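Local coordinates for protein minor fimbrium tip subunit Mfa3 (PDB 5NF4) that forms part of the tip of the minor fimbriae, filamentous pili that mediate biofilm formation and adhesion to host cells and other oral bacteria, at residues F159-Q168 against P184-V195; N219-E230 against P254-K262. All coordinates share one frame; numbering follows the deposited sequence.

Contact 1: F159-Q168 against P184-V195; sequences FPMSRMYSNQ and PDGENNVKLQRV. With SO4 (sulfate ion), chain D.
Tyr165 lays its ring against Pro184 where two neighbouring strands of an antiparallel beta hairpin, 161-170 and 180-205, diverge. Pro184 CB sits 3.4 Å from the centroid of the Tyr165 ring, almost on the ring normal, a CH-pi contact over the face. Val190 CG1 and Asp185 OD2 lie at the ring's edge, and the phenol oxygen takes a nearly straight bond from the backbone, Lys191 N to Tyr165 OH at 3.2 Å. Beside it, Arg163 starts with CG anti to the backbone N (chi1 -166°) and bends at chi2, which lays its guanidinium along the partner strand. There NH1 of Arg163 meets Lys191 O at 3.0 Å, in the carbonyl plane and on a lone pair. NE2 of Gln193 lies over one guanidinium face and Tyr165 OH over the other, both offset toward the rim; amide and guanidinium planes are 18° apart. Nearer the other end, Ser162 and Gln193 form the hydrogen-bonded pair and Met161 with Arg194 the non-hydrogen-bonded one. Met161 runs alongside Arg194, whose guanidinium goes on to a salt bridge with Asp67. The Ser162 hydroxyl bonds Leu224 O and a water that also reaches Gln193 O. On the loop side, Lys191 NZ pairs with Glu187 and joins Asn188 and Asn189 in holding a sulfate, probably from the crystallisation liquor. Gln168 ties the diverging ends together with its amide: OE1 accepts from Asp185 N at 3.0 Å, while NE2 reaches Asp185 OD1 at 2.9 Å from above the carboxylate plane and also donates to Ser166 O.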
loop_
_atom_site.group_PDB
_atom_site.type_symbol
_atom_site.label_atom_id
_atom_site.label_comp_id
_atom_site.label_asym_id
_atom_site.label_seq_id
_atom_site.Cartn_x
_atom_site.Cartn_y
_atom_site.Cartn_z
ATOM N N PHE A 159 7.593 5.402 1.699
ATOM C CA PHE A 159 6.928 4.290 1.006
ATOM C C PHE A 159 6.623 4.655 -0.430
ATOM O O PHE A 159 6.143 5.753 -0.676
ATOM C CB PHE A 159 5.592 3.927 1.688
ATOM C CG PHE A 159 5.715 3.368 3.058
ATOM C CD1 PHE A 159 6.522 2.265 3.321
ATOM C CD2 PHE A 159 4.953 3.892 4.082
ATOM C CE1 PHE A 159 6.605 1.749 4.605
ATOM C CE2 PHE A 159 5.023 3.388 5.338
ATOM C CZ PHE A 159 5.862 2.301 5.608
ATOM N N PRO A 160 6.852 3.745 -1.394
ATOM C CA PRO A 160 6.327 4.006 -2.741
ATOM C C PRO A 160 4.836 4.234 -2.735
ATOM O O PRO A 160 4.101 3.576 -1.992
ATOM C CB PRO A 160 6.678 2.736 -3.529
ATOM C CG PRO A 160 7.866 2.140 -2.777
ATOM C CD PRO A 160 7.596 2.473 -1.317
ATOM N N MET A 161 4.389 5.193 -3.552
ATOM C CA MET A 161 2.963 5.501 -3.684
ATOM C C MET A 161 2.644 5.771 -5.146
ATOM O O MET A 161 3.529 6.104 -5.937
ATOM C CB MET A 161 2.559 6.706 -2.847
ATOM C CG MET A 161 3.165 6.767 -1.494
ATOM S SD MET A 161 2.511 8.203 -0.638
ATOM C CE MET A 161 3.456 8.151 0.888
ATOM N N SER A 162 1.390 5.570 -5.519
ATOM C CA SER A 162 0.984 5.928 -6.864
ATOM C C SER A 162 -0.482 6.212 -6.983
ATOM O O SER A 162 -1.290 5.907 -6.091
ATOM C CB SER A 162 1.342 4.799 -7.808
ATOM O OG SER A 162 0.596 3.654 -7.424
ATOM N N ARG A 163 -0.837 6.790 -8.119
ATOM C CA ARG A 163 -2.234 6.894 -8.468
ATOM C C ARG A 163 -2.308 7.138 -9.959
ATOM O O ARG A 163 -1.418 7.769 -10.519
ATOM C CB ARG A 163 -2.906 8.012 -7.680
ATOM C CG ARG A 163 -4.427 7.991 -7.733
ATOM C CD ARG A 163 -5.034 6.897 -6.903
ATOM N NE ARG A 163 -6.462 6.893 -7.154
ATOM C CZ ARG A 163 -7.371 7.514 -6.415
ATOM N NH1 ARG A 163 -7.029 8.161 -5.307
ATOM N NH2 ARG A 163 -8.643 7.466 -6.787
ATOM N N MET A 164 -3.325 6.584 -10.602
ATOM C CA MET A 164 -3.554 6.898 -12.005
ATOM C C MET A 164 -5.013 7.191 -12.269
ATOM O O MET A 164 -5.928 6.621 -11.644
ATOM C CB MET A 164 -3.018 5.775 -12.918
ATOM C CG MET A 164 -3.671 4.451 -12.854
ATOM S SD MET A 164 -2.954 3.311 -14.092
ATOM C CE MET A 164 -3.819 3.885 -15.560
ATOM N N TYR A 165 -5.234 8.129 -13.199
ATOM C CA TYR A 165 -6.568 8.544 -13.595
ATOM C C TYR A 165 -6.644 8.489 -15.117
ATOM O O TYR A 165 -5.897 9.184 -15.799
ATOM C CB TYR A 165 -6.864 9.962 -13.110
ATOM C CG TYR A 165 -6.680 10.189 -11.623
ATOM C CD1 TYR A 165 -7.702 9.914 -10.719
ATOM C CD2 TYR A 165 -5.492 10.690 -11.125
ATOM C CE1 TYR A 165 -7.538 10.143 -9.368
ATOM C CE2 TYR A 165 -5.333 10.952 -9.779
ATOM C CZ TYR A 165 -6.341 10.674 -8.907
ATOM O OH TYR A 165 -6.182 10.919 -7.558
ATOM N N SER A 166 -7.558 7.691 -15.639
ATOM C CA SER A 166 -7.675 7.498 -17.072
ATOM C C SER A 166 -8.803 8.309 -17.710
ATOM O O SER A 166 -9.786 8.688 -17.061
ATOM C CB SER A 166 -7.892 6.013 -17.369
ATOM O OG SER A 166 -9.090 5.612 -16.762
ATOM N N ASN A 167 -8.627 8.575 -18.998
ATOM C CA ASN A 167 -9.611 9.274 -19.802
ATOM C C ASN A 167 -10.201 10.523 -19.109
ATOM O O ASN A 167 -11.418 10.684 -19.003
ATOM C CB ASN A 167 -10.734 8.300 -20.209
ATOM C CG ASN A 167 -11.556 8.824 -21.399
ATOM O OD1 ASN A 167 -11.074 9.638 -22.194
ATOM N ND2 ASN A 167 -12.789 8.343 -21.534
ATOM N N GLN A 168 -9.328 11.418 -18.656
ATOM C CA GLN A 168 -9.755 12.667 -18.060
ATOM C C GLN A 168 -9.956 13.715 -19.117
ATOM O O GLN A 168 -9.131 13.869 -19.998
ATOM C CB GLN A 168 -8.713 13.161 -17.073
ATOM C CG GLN A 168 -8.383 12.146 -16.003
ATOM C CD GLN A 168 -9.525 11.932 -15.048
ATOM O OE1 GLN A 168 -9.852 12.820 -14.276
ATOM N NE2 GLN A 168 -10.139 10.744 -15.088
ATOM N N PRO A 184 -9.205 15.448 -10.608
ATOM C CA PRO A 184 -9.199 14.055 -11.060
ATOM C C PRO A 184 -10.487 13.352 -10.656
ATOM O O PRO A 184 -10.840 13.364 -9.476
ATOM C CB PRO A 184 -7.992 13.448 -10.334
ATOM C CG PRO A 184 -7.835 14.313 -9.078
ATOM C CD PRO A 184 -8.208 15.690 -9.540
ATOM N N ASP A 185 -11.163 12.757 -11.631
ATOM C CA ASP A 185 -12.473 12.126 -11.434
ATOM C C ASP A 185 -13.386 12.951 -10.517
ATOM O O ASP A 185 -14.092 12.406 -9.667
ATOM C CB ASP A 185 -12.263 10.711 -10.914
ATOM C CG ASP A 185 -11.736 9.788 -12.004
ATOM O OD1 ASP A 185 -12.168 9.943 -13.163
ATOM O OD2 ASP A 185 -10.880 8.938 -11.734
ATOM N N GLY A 186 -13.359 14.268 -10.715
ATOM C CA GLY A 186 -14.202 15.190 -9.970
ATOM C C GLY A 186 -13.787 15.522 -8.545
ATOM O O GLY A 186 -14.456 16.317 -7.881
ATOM N N GLU A 187 -12.696 14.925 -8.075
ATOM C CA GLU A 187 -12.173 15.185 -6.736
ATOM C C GLU A 187 -11.272 16.413 -6.746
ATOM O O GLU A 187 -10.799 16.815 -7.802
ATOM C CB GLU A 187 -11.394 13.979 -6.227
ATOM C CG GLU A 187 -12.178 12.685 -6.187
ATOM C CD GLU A 187 -11.389 11.548 -5.554
ATOM O OE1 GLU A 187 -11.706 11.181 -4.405
ATOM O OE2 GLU A 187 -10.448 11.025 -6.197
ATOM N N ASN A 188 -11.042 17.009 -5.575
ATOM C CA ASN A 188 -10.242 18.239 -5.479
ATOM C C ASN A 188 -8.743 18.014 -5.496
ATOM O O ASN A 188 -7.974 18.907 -5.850
ATOM C CB ASN A 188 -10.584 18.992 -4.205
ATOM C CG ASN A 188 -11.939 19.640 -4.269
ATOM O OD1 ASN A 188 -12.322 20.196 -5.299
ATOM N ND2 ASN A 188 -12.681 19.565 -3.172
ATOM N N ASN A 189 -8.336 16.814 -5.111
ATOM C CA ASN A 189 -6.935 16.511 -4.904
ATOM C C ASN A 189 -6.581 15.217 -5.581
ATOM O O ASN A 189 -7.415 14.321 -5.660
ATOM C CB ASN A 189 -6.604 16.355 -3.411
ATOM C CG ASN A 189 -6.876 17.605 -2.620
ATOM O OD1 ASN A 189 -6.104 18.561 -2.667
ATOM N ND2 ASN A 189 -7.967 17.600 -1.863
ATOM N N VAL A 190 -5.334 15.121 -6.018
ATOM C CA VAL A 190 -4.723 13.849 -6.345
ATOM C C VAL A 190 -4.377 13.180 -5.018
ATOM O O VAL A 190 -3.683 13.772 -4.201
ATOM C CB VAL A 190 -3.455 14.020 -7.201
ATOM C CG1 VAL A 190 -2.692 12.696 -7.350
ATOM C CG2 VAL A 190 -3.819 14.555 -8.561
ATOM N N LYS A 191 -4.819 11.938 -4.841
ATOM C CA LYS A 191 -4.651 11.224 -3.578
ATOM C C LYS A 191 -3.839 9.982 -3.864
ATOM O O LYS A 191 -4.309 9.024 -4.499
ATOM C CB LYS A 191 -5.996 10.862 -2.963
ATOM C CG LYS A 191 -6.849 12.057 -2.544
ATOM C CD LYS A 191 -8.337 11.731 -2.674
ATOM C CE LYS A 191 -9.204 12.955 -2.463
ATOM N NZ LYS A 191 -10.647 12.601 -2.415
ATOM N N LEU A 192 -2.601 10.005 -3.400
ATOM C CA LEU A 192 -1.667 8.932 -3.696
ATOM C C LEU A 192 -1.954 7.763 -2.781
ATOM O O LEU A 192 -2.281 7.974 -1.614
ATOM C CB LEU A 192 -0.233 9.413 -3.505
ATOM C CG LEU A 192 0.130 10.640 -4.358
ATOM C CD1 LEU A 192 1.412 11.308 -3.855
ATOM C CD2 LEU A 192 0.284 10.206 -5.794
ATOM N N GLN A 193 -1.856 6.553 -3.317
ATOM C CA GLN A 193 -2.053 5.338 -2.516
ATOM C C GLN A 193 -0.731 4.678 -2.267
ATOM O O GLN A 193 0.018 4.438 -3.217
ATOM C CB GLN A 193 -2.985 4.362 -3.219
ATOM C CG GLN A 193 -4.406 4.864 -3.232
ATOM C CD GLN A 193 -5.284 4.101 -4.203
ATOM O OE1 GLN A 193 -4.835 3.156 -4.854
ATOM N NE2 GLN A 193 -6.546 4.503 -4.299
ATOM N N ARG A 194 -0.444 4.360 -1.006
ATOM C CA ARG A 194 0.755 3.583 -0.697
ATOM C C ARG A 194 0.632 2.186 -1.304
ATOM O O ARG A 194 -0.483 1.675 -1.438
ATOM C CB ARG A 194 0.962 3.477 0.824
ATOM C CG ARG A 194 1.108 4.838 1.507
ATOM C CD ARG A 194 0.915 4.732 3.008
ATOM N NE ARG A 194 0.830 6.044 3.662
ATOM C CZ ARG A 194 -0.292 6.732 3.837
ATOM N NH1 ARG A 194 -1.449 6.259 3.394
ATOM N NH2 ARG A 194 -0.250 7.913 4.440
ATOM N N VAL A 195 1.778 1.578 -1.630
ATOM C CA VAL A 195 1.825 0.235 -2.232
ATOM C C VAL A 195 1.813 -0.855 -1.156
ATOM O O VAL A 195 1.720 -2.042 -1.488
ATOM C CB VAL A 195 3.078 0.066 -3.145
ATOM C CG1 VAL A 195 3.043 1.130 -4.249
ATOM C CG2 VAL A 195 4.377 0.143 -2.334
HETATM S S SO4 D . -11.166 15.984 -1.960
HETATM O O1 SO4 D . -11.236 15.028 -0.858
HETATM O O2 SO4 D . -9.843 15.935 -2.567
HETATM O O3 SO4 D . -12.176 15.659 -2.964
HETATM O O4 SO4 D . -11.404 17.324 -1.430
HETATM O O HOH W 1 -0.510 2.450 -5.350
HETATM O O HOH W 2 -9.812 7.269 -13.670
#

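Contact 2: N219-E230 against P254-K262; sequences NVHYRLVPNQSE and PEAIVESTK
Glu255 and Asn227 meet because the glutamate chain is fully extended, with CG opposite the backbone N (chi1 180°), while Asn227 turns CG beside its own N (chi1 -72°). The two side chains run past one another head to tail, amide and carboxylate planes 74° apart. Glu255 OE2 thereby takes two bonds from one residue: Asn227 N at 2.9 Å, nearly along the C-O axis, and Asn227 ND2 at 3.0 Å, on the anti side. The same oxygen forms a salt bridge with Arg322, which should favour the charged carboxylate. Ile257 places CG1 3.5 Å from Asn227 CB, and its carbonyl oxygen, buried without a polar partner, lies against CG of Glu230. That glutamate reaches out to the turn at 259-262. Its OE2 uses the anti lone pair for Glu259 N at 2.9 Å, and its OE1 receives Lys262 NZ at 2.7 Å on the syn side. The carboxylates of Glu230 and Glu259 stack, a like-charge approach that the lysine probably eases. At the far end, Asn219 ND2 donates to Glu255 O at 3.0 Å in the carbonyl plane, and Pro254 CB rests on His221 O. Asn219 OD1 accepts from His221 N, an Asx turn. Side-chain bonds, to backbone and to other side chains, thus join two mostly irregular segments, ending in a salt-bridge network of Glu230, Glu259 and Lys262 on a type I beta turn.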
loop_
_atom_site.group_PDB
_atom_site.type_symbol
_atom_site.label_atom_id
_atom_site.label_comp_id
_atom_site.label_asym_id
_atom_site.label_seq_id
_atom_site.Cartn_x
_atom_site.Cartn_y
_atom_site.Cartn_z
ATOM N N ASN A 219 4.785 -10.650 0.854
ATOM C CA ASN A 219 5.205 -10.554 -0.537
ATOM C C ASN A 219 6.537 -9.824 -0.648
ATOM O O ASN A 219 6.741 -8.808 -0.003
ATOM C CB ASN A 219 4.111 -9.819 -1.305
ATOM C CG ASN A 219 4.268 -9.894 -2.825
ATOM O OD1 ASN A 219 5.266 -10.362 -3.373
ATOM N ND2 ASN A 219 3.269 -9.372 -3.507
ATOM N N VAL A 220 7.438 -10.335 -1.486
ATOM C CA VAL A 220 8.700 -9.673 -1.740
ATOM C C VAL A 220 8.489 -8.374 -2.523
ATOM O O VAL A 220 9.231 -7.421 -2.369
ATOM C CB VAL A 220 9.617 -10.593 -2.566
ATOM C CG1 VAL A 220 10.681 -9.855 -3.350
ATOM C CG2 VAL A 220 10.262 -11.562 -1.642
ATOM N N HIS A 221 7.508 -8.426 -3.403
ATOM C CA HIS A 221 7.304 -7.371 -4.391
ATOM C C HIS A 221 6.100 -6.491 -4.175
ATOM O O HIS A 221 5.010 -6.956 -3.824
ATOM C CB HIS A 221 7.131 -7.970 -5.766
ATOM C CG HIS A 221 8.322 -8.706 -6.279
ATOM N ND1 HIS A 221 8.370 -10.085 -6.330
ATOM C CD2 HIS A 221 9.515 -8.269 -6.749
ATOM C CE1 HIS A 221 9.536 -10.456 -6.825
ATOM N NE2 HIS A 221 10.252 -9.370 -7.085
ATOM N N TYR A 222 6.320 -5.226 -4.503
ATOM C CA TYR A 222 5.224 -4.307 -4.698
ATOM C C TYR A 222 5.049 -4.007 -6.179
ATOM O O TYR A 222 5.900 -4.292 -7.027
ATOM C CB TYR A 222 5.447 -3.038 -3.907
ATOM C CG TYR A 222 6.510 -2.077 -4.390
ATOM C CD1 TYR A 222 6.208 -1.062 -5.304
ATOM C CD2 TYR A 222 7.791 -2.133 -3.902
ATOM C CE1 TYR A 222 7.169 -0.193 -5.724
ATOM C CE2 TYR A 222 8.767 -1.257 -4.318
ATOM C CZ TYR A 222 8.436 -0.276 -5.235
ATOM O OH TYR A 222 9.373 0.617 -5.658
ATOM N N ARG A 223 3.916 -3.394 -6.463
ATOM C CA ARG A 223 3.560 -3.018 -7.817
ATOM C C ARG A 223 2.854 -1.685 -7.783
ATOM O O ARG A 223 2.073 -1.442 -6.874
ATOM C CB ARG A 223 2.650 -4.096 -8.411
ATOM C CG ARG A 223 2.504 -4.063 -9.898
ATOM C CD ARG A 223 1.393 -5.035 -10.386
ATOM N NE ARG A 223 1.543 -5.494 -11.783
ATOM C CZ ARG A 223 0.550 -5.855 -12.589
ATOM N NH1 ARG A 223 -0.713 -5.740 -12.205
ATOM N NH2 ARG A 223 0.823 -6.322 -13.806
ATOM N N LEU A 224 3.108 -0.833 -8.764
ATOM C CA LEU A 224 2.543 0.520 -8.733
ATOM C C LEU A 224 1.089 0.590 -9.208
ATOM O O LEU A 224 0.428 1.645 -9.090
ATOM C CB LEU A 224 3.396 1.470 -9.561
ATOM C CG LEU A 224 4.773 1.734 -8.969
ATOM C CD1 LEU A 224 5.646 2.377 -10.003
ATOM C CD2 LEU A 224 4.692 2.589 -7.674
ATOM N N VAL A 225 0.589 -0.510 -9.756
ATOM C CA VAL A 225 -0.852 -0.661 -9.966
ATOM C C VAL A 225 -1.272 -1.962 -9.345
ATOM O O VAL A 225 -0.453 -2.865 -9.145
ATOM C CB VAL A 225 -1.252 -0.659 -11.451
ATOM C CG1 VAL A 225 -1.168 0.709 -11.991
ATOM C CG2 VAL A 225 -0.395 -1.653 -12.245
ATOM N N PRO A 226 -2.551 -2.075 -9.012
ATOM C CA PRO A 226 -2.983 -3.293 -8.320
ATOM C C PRO A 226 -2.617 -4.609 -9.005
ATOM O O PRO A 226 -2.635 -4.736 -10.226
ATOM C CB PRO A 226 -4.506 -3.127 -8.263
ATOM C CG PRO A 226 -4.717 -1.677 -8.258
ATOM C CD PRO A 226 -3.646 -1.097 -9.148
ATOM N N ASN A 227 -2.303 -5.586 -8.160
ATOM C CA ASN A 227 -1.991 -6.947 -8.555
ATOM C C ASN A 227 -3.244 -7.695 -8.985
ATOM O O ASN A 227 -4.305 -7.517 -8.390
ATOM C CB ASN A 227 -1.344 -7.704 -7.389
ATOM C CG ASN A 227 0.064 -7.255 -7.092
ATOM O OD1 ASN A 227 1.006 -7.722 -7.713
ATOM N ND2 ASN A 227 0.215 -6.361 -6.124
ATOM N N GLN A 228 -3.112 -8.518 -10.025
ATOM C CA GLN A 228 -4.176 -9.428 -10.448
ATOM C C GLN A 228 -3.820 -10.902 -10.189
ATOM O O GLN A 228 -4.633 -11.780 -10.458
ATOM C CB GLN A 228 -4.471 -9.244 -11.948
ATOM C CG GLN A 228 -4.829 -7.802 -12.363
ATOM C CD GLN A 228 -4.336 -7.469 -13.750
ATOM O OE1 GLN A 228 -3.200 -7.020 -13.930
ATOM N NE2 GLN A 228 -5.182 -7.705 -14.747
ATOM N N SER A 229 -2.599 -11.150 -9.716
ATOM C CA SER A 229 -2.063 -12.510 -9.535
ATOM C C SER A 229 -1.459 -12.625 -8.162
ATOM O O SER A 229 -0.987 -11.636 -7.620
ATOM C CB SER A 229 -0.956 -12.816 -10.563
ATOM O OG SER A 229 -1.481 -13.033 -11.868
ATOM N N GLU A 230 -1.390 -13.860 -7.669
ATOM C CA GLU A 230 -0.686 -14.136 -6.424
ATOM C C GLU A 230 0.801 -13.807 -6.514
ATOM O O GLU A 230 1.387 -13.813 -7.605
ATOM C CB GLU A 230 -0.850 -15.604 -6.051
ATOM C CG GLU A 230 -2.268 -16.041 -5.735
ATOM C CD GLU A 230 -2.329 -17.428 -5.154
ATOM O OE1 GLU A 230 -1.321 -18.165 -5.274
ATOM O OE2 GLU A 230 -3.359 -17.775 -4.545
ATOM N N PRO A 254 3.789 -5.481 1.286
ATOM C CA PRO A 254 3.116 -5.166 0.026
ATOM C C PRO A 254 1.774 -5.868 -0.122
ATOM O O PRO A 254 1.515 -6.900 0.491
ATOM C CB PRO A 254 4.092 -5.653 -1.025
ATOM C CG PRO A 254 5.406 -5.795 -0.326
ATOM C CD PRO A 254 5.036 -6.231 1.058
ATOM N N GLU A 255 0.914 -5.284 -0.939
ATOM C CA GLU A 255 -0.288 -5.963 -1.388
ATOM C C GLU A 255 0.020 -7.391 -1.786
ATOM O O GLU A 255 1.040 -7.656 -2.420
ATOM C CB GLU A 255 -0.890 -5.184 -2.571
ATOM C CG GLU A 255 -2.136 -5.763 -3.142
ATOM C CD GLU A 255 -2.711 -4.811 -4.137
ATOM O OE1 GLU A 255 -3.472 -3.909 -3.714
ATOM O OE2 GLU A 255 -2.342 -4.942 -5.322
ATOM N N ALA A 256 -0.860 -8.308 -1.410
ATOM C CA ALA A 256 -0.700 -9.707 -1.732
ATOM C C ALA A 256 -2.040 -10.313 -2.059
ATOM O O ALA A 256 -2.921 -10.391 -1.198
ATOM C CB ALA A 256 -0.032 -10.471 -0.559
ATOM N N ILE A 257 -2.211 -10.706 -3.318
ATOM C CA ILE A 257 -3.428 -11.389 -3.742
ATOM C C ILE A 257 -3.384 -12.852 -3.357
ATOM O O ILE A 257 -2.397 -13.530 -3.604
ATOM C CB ILE A 257 -3.624 -11.312 -5.257
ATOM C CG1 ILE A 257 -3.542 -9.869 -5.741
ATOM C CG2 ILE A 257 -4.943 -11.972 -5.654
ATOM C CD1 ILE A 257 -4.470 -8.910 -5.039
ATOM N N VAL A 258 -4.473 -13.344 -2.770
ATOM C CA VAL A 258 -4.642 -14.776 -2.520
ATOM C C VAL A 258 -5.901 -15.278 -3.209
ATOM O O VAL A 258 -6.985 -14.717 -3.015
ATOM C CB VAL A 258 -4.741 -15.075 -1.015
ATOM C CG1 VAL A 258 -4.733 -16.596 -0.763
ATOM C CG2 VAL A 258 -3.581 -14.392 -0.250
ATOM N N GLU A 259 -5.762 -16.308 -4.034
ATOM C CA GLU A 259 -6.911 -16.866 -4.757
ATOM C C GLU A 259 -7.973 -17.306 -3.764
ATOM O O GLU A 259 -7.666 -17.858 -2.684
ATOM C CB GLU A 259 -6.463 -18.036 -5.664
ATOM C CG GLU A 259 -5.684 -17.530 -6.853
ATOM C CD GLU A 259 -4.900 -18.609 -7.581
ATOM O OE1 GLU A 259 -5.126 -19.806 -7.321
ATOM O OE2 GLU A 259 -4.049 -18.245 -8.414
ATOM N N SER A 260 -9.235 -17.077 -4.107
ATOM C CA SER A 260 -10.312 -17.327 -3.155
ATOM C C SER A 260 -10.747 -18.788 -3.155
ATOM O O SER A 260 -11.700 -19.156 -2.486
ATOM C CB SER A 260 -11.500 -16.408 -3.469
ATOM O OG SER A 260 -11.998 -16.678 -4.749
ATOM N N THR A 261 -10.030 -19.618 -3.900
ATOM C CA THR A 261 -10.204 -21.055 -3.847
ATOM C C THR A 261 -9.337 -21.687 -2.747
ATOM O O THR A 261 -9.458 -22.872 -2.485
ATOM C CB THR A 261 -9.819 -21.688 -5.166
ATOM O OG1 THR A 261 -8.534 -21.197 -5.543
ATOM C CG2 THR A 261 -10.835 -21.354 -6.249
ATOM N N LYS A 262 -8.452 -20.890 -2.154
ATOM C CA LYS A 262 -7.553 -21.325 -1.074
ATOM C C LYS A 262 -8.025 -20.876 0.309
ATOM O O LYS A 262 -8.742 -19.882 0.434
ATOM C CB LYS A 262 -6.143 -20.764 -1.320
ATOM C CG LYS A 262 -5.502 -21.257 -2.593
ATOM C CD LYS A 262 -4.149 -20.648 -2.846
ATOM C CE LYS A 262 -3.618 -21.208 -4.168
ATOM N NZ LYS A 262 -2.352 -20.614 -4.600
HETATM O O HOH W 3 2.568 -9.121 1.751
HETATM O O HOH W 4 2.423 -6.144 -4.177
HETATM O O HOH W 5 -0.004 -10.469 -5.322
HETATM O O HOH W 6 -2.609 -15.960 -9.243
#

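In the fold
Contact 1 is largely buried and joins adjacent strands of one hairpin, whereas contact 2 is only partly buried and joins mostly irregular segments, the second following strand 248-254. Contact 1 combines a short piece of strand pairing with ring packing and side-chain bonds; contact 2 has no strand pairing between its segments and relies on carboxylates, amides and four bridging waters, with Glu230, Glu259 and Lys262 toward its exposed end and Glu255 buried. They come in series along the chain, their centres about 20 Å apart, yet they touch: the ring of Tyr222 packs on Pro160 and Val195, and Met164 meets Val225. Segment 219-230 thus links the hairpin of contact 1 to the loop 254-262.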